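Local coordinates for protein glpG homolog (Haemophilus influenzae, PDB 2NR9) that probably cleaves transmembrane segments of membrane proteins within the inner membrane, as a rhomboid serine protease with a serine-histidine catalytic dyad, at residues H56-L61 and F112-V118. The protein carries 2 engineered substitutions. Residues are numbered along the deposited sequence; the frame is centred on the assembly and turned at random.
Sequences HTLVHL and FFGLSGV
Gly114 sends its backbone N-H to the carbonyl of His56, and so ties the GxSG motif of the rhomboid fold (Gly114-Gly117), whose serine is the nucleophile Ser116 at the start of helix 116-131, to the loop ahead of helix 63-84. This bond, Gly114 N to His56 O, is 2.9 Å long and nearly straight at 163°. Two CA-H...O contacts flank it: Phe113 CA meets the same His56 carbonyl oxygen, and Thr57 CA points at the Gly114 carbonyl. A water joins in, donating to Gly114 O at 2.8 Å and hydrogen-bonded to His56 ND1 at 2.6 Å, in the plane of the imidazole. At the other end of that ring, NE2 makes weak hydrogen bonds to the carbonyl oxygens of Tyr53 and Ser97.

Aromatic contacts frame the polar centre. Phe112 meets His56 edge to face, its CE1 over one face of the imidazole and the planes at 76°. With CG wedged between N and the carbonyl carbon (chi1 56°), His56 turns this face to the phenyl edge. Val59 and Phe113 run side by side; CG1 of Val59 sits over one face of the phenyl ring, offset toward the rim, as a CH-pi contact 4.1 Å from its centroid, while His56 O lies in plane at the ring's edge. Gly114 CA makes a second CH-pi contact, over one face of the His60 ring.

Apolar contacts fill in the rest: Leu115 CD1 packs on Thr57 CB, and Thr57 OG1 is hydrogen-bonded to Tyr93 OH. Ser116 OG hydrogen-bonds to His169 NE2, completing the catalytic dyad, consistent with the contact steadying the backbone just ahead of the nucleophile. Leu61 crosses Phe113 at about a right angle, bringing its CD2 to 4.0 Å from CD1 of the Phe113 ring.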
loop_
_atom_site.group_PDB
_atom_site.type_symbol
_atom_site.label_atom_id
_atom_site.label_comp_id
_atom_site.label_asym_id
_atom_site.label_seq_id
_atom_site.Cartn_x
_atom_site.Cartn_y
_atom_site.Cartn_z
ATOM N N HIS A 56 -2.374 7.778 8.355
ATOM C CA HIS A 56 -1.068 8.281 7.937
ATOM C C HIS A 56 -0.778 7.998 6.459
ATOM O O HIS A 56 0.062 8.664 5.846
ATOM C CB HIS A 56 0.038 7.682 8.813
ATOM C CG HIS A 56 0.043 6.183 8.839
ATOM N ND1 HIS A 56 0.758 5.424 7.938
ATOM C CD2 HIS A 56 -0.599 5.302 9.644
ATOM C CE1 HIS A 56 0.589 4.142 8.210
ATOM N NE2 HIS A 56 -0.246 4.041 9.230
ATOM N N THR A 57 -1.508 7.041 5.885
ATOM C CA THR A 57 -1.293 6.619 4.498
ATOM C C THR A 57 -1.943 7.545 3.476
ATOM O O THR A 57 -1.708 7.415 2.279
ATOM C CB THR A 57 -1.850 5.204 4.252
ATOM O OG1 THR A 57 -3.279 5.224 4.376
ATOM C CG2 THR A 57 -1.258 4.213 5.236
ATOM N N LEU A 58 -2.786 8.450 3.951
ATOM C CA LEU A 58 -3.524 9.358 3.079
ATOM C C LEU A 58 -2.835 10.712 2.874
ATOM O O LEU A 58 -3.351 11.573 2.157
ATOM C CB LEU A 58 -4.926 9.577 3.645
ATOM C CG LEU A 58 -6.073 8.621 3.272
ATOM C CD1 LEU A 58 -5.616 7.270 2.753
ATOM C CD2 LEU A 58 -7.086 8.491 4.410
ATOM N N VAL A 59 -1.711 10.923 3.554
ATOM C CA VAL A 59 -0.979 12.176 3.450
ATOM C C VAL A 59 0.321 11.986 2.662
ATOM O O VAL A 59 1.042 11.009 2.862
ATOM C CB VAL A 59 -0.644 12.759 4.848
ATOM C CG1 VAL A 59 0.080 14.097 4.710
ATOM C CG2 VAL A 59 -1.909 12.920 5.680
ATOM N N HIS A 60 0.611 12.928 1.771
ATOM C CA HIS A 60 1.817 12.867 0.964
ATOM C C HIS A 60 2.657 14.137 1.103
ATOM O O HIS A 60 2.141 15.200 1.457
ATOM C CB HIS A 60 1.483 12.516 -0.489
ATOM C CG HIS A 60 1.047 11.092 -0.668
ATOM N ND1 HIS A 60 -0.231 10.663 -0.373
ATOM C CD2 HIS A 60 1.752 9.982 -0.992
ATOM C CE1 HIS A 60 -0.302 9.353 -0.537
ATOM N NE2 HIS A 60 0.886 8.915 -0.917
ATOM N N LEU A 61 3.959 14.009 0.869
ATOM C CA LEU A 61 4.891 15.097 1.143
ATOM C C LEU A 61 5.455 15.821 -0.084
ATOM O O LEU A 61 6.126 16.843 0.052
ATOM C CB LEU A 61 6.016 14.593 2.048
ATOM C CG LEU A 61 5.521 13.842 3.294
ATOM C CD1 LEU A 61 6.674 13.210 4.064
ATOM C CD2 LEU A 61 4.698 14.753 4.196
ATOM N N PHE A 112 6.032 9.933 9.740
ATOM C CA PHE A 112 5.978 9.349 8.415
ATOM C C PHE A 112 4.567 9.446 7.849
ATOM O O PHE A 112 3.588 9.408 8.594
ATOM C CB PHE A 112 6.438 7.889 8.452
ATOM C CG PHE A 112 5.643 7.021 9.390
ATOM C CD1 PHE A 112 4.505 6.365 8.950
ATOM C CD2 PHE A 112 6.055 6.834 10.700
ATOM C CE1 PHE A 112 3.786 5.550 9.802
ATOM C CE2 PHE A 112 5.345 6.022 11.551
ATOM C CZ PHE A 112 4.208 5.376 11.104
ATOM N N PHE A 113 4.475 9.575 6.531
ATOM C CA PHE A 113 3.193 9.693 5.838
ATOM C C PHE A 113 3.300 9.064 4.466
ATOM O O PHE A 113 4.368 9.073 3.854
ATOM C CB PHE A 113 2.822 11.173 5.640
ATOM C CG PHE A 113 2.419 11.880 6.894
ATOM C CD1 PHE A 113 3.224 12.867 7.437
ATOM C CD2 PHE A 113 1.209 11.603 7.500
ATOM C CE1 PHE A 113 2.835 13.544 8.567
ATOM C CE2 PHE A 113 0.819 12.276 8.629
ATOM C CZ PHE A 113 1.632 13.243 9.169
ATOM N N GLY A 114 2.173 8.623 3.920
ATOM C CA GLY A 114 2.184 8.087 2.568
ATOM C C GLY A 114 1.710 6.664 2.396
ATOM O O GLY A 114 1.787 5.844 3.316
ATOM N N LEU A 115 1.394 6.339 1.146
ATOM C CA LEU A 115 0.824 5.058 0.761
ATOM C C LEU A 115 1.860 4.000 0.299
ATOM O O LEU A 115 1.482 2.884 -0.068
ATOM C CB LEU A 115 -0.192 5.309 -0.371
ATOM C CG LEU A 115 -1.241 4.258 -0.730
ATOM C CD1 LEU A 115 -2.216 4.072 0.416
ATOM C CD2 LEU A 115 -1.989 4.689 -2.011
ATOM N N SER A 116 3.153 4.327 0.347
ATOM C CA SER A 116 4.188 3.396 -0.159
ATOM C C SER A 116 4.276 2.045 0.568
ATOM O O SER A 116 4.598 1.029 -0.042
ATOM C CB SER A 116 5.563 4.070 -0.271
ATOM O OG SER A 116 6.009 4.553 0.981
ATOM N N GLY A 117 3.958 2.032 1.858
ATOM C CA GLY A 117 3.930 0.788 2.618
ATOM C C GLY A 117 2.816 -0.118 2.116
ATOM O O GLY A 117 2.958 -1.340 2.095
ATOM N N VAL A 118 1.698 0.488 1.720
ATOM C CA VAL A 118 0.571 -0.259 1.157
ATOM C C VAL A 118 0.899 -0.723 -0.262
ATOM O O VAL A 118 0.563 -1.848 -0.656
ATOM C CB VAL A 118 -0.723 0.584 1.148
ATOM C CG1 VAL A 118 -1.867 -0.191 0.493
ATOM C CG2 VAL A 118 -1.102 0.986 2.566
HETATM O O HOH W 1 2.523 6.003 6.057
#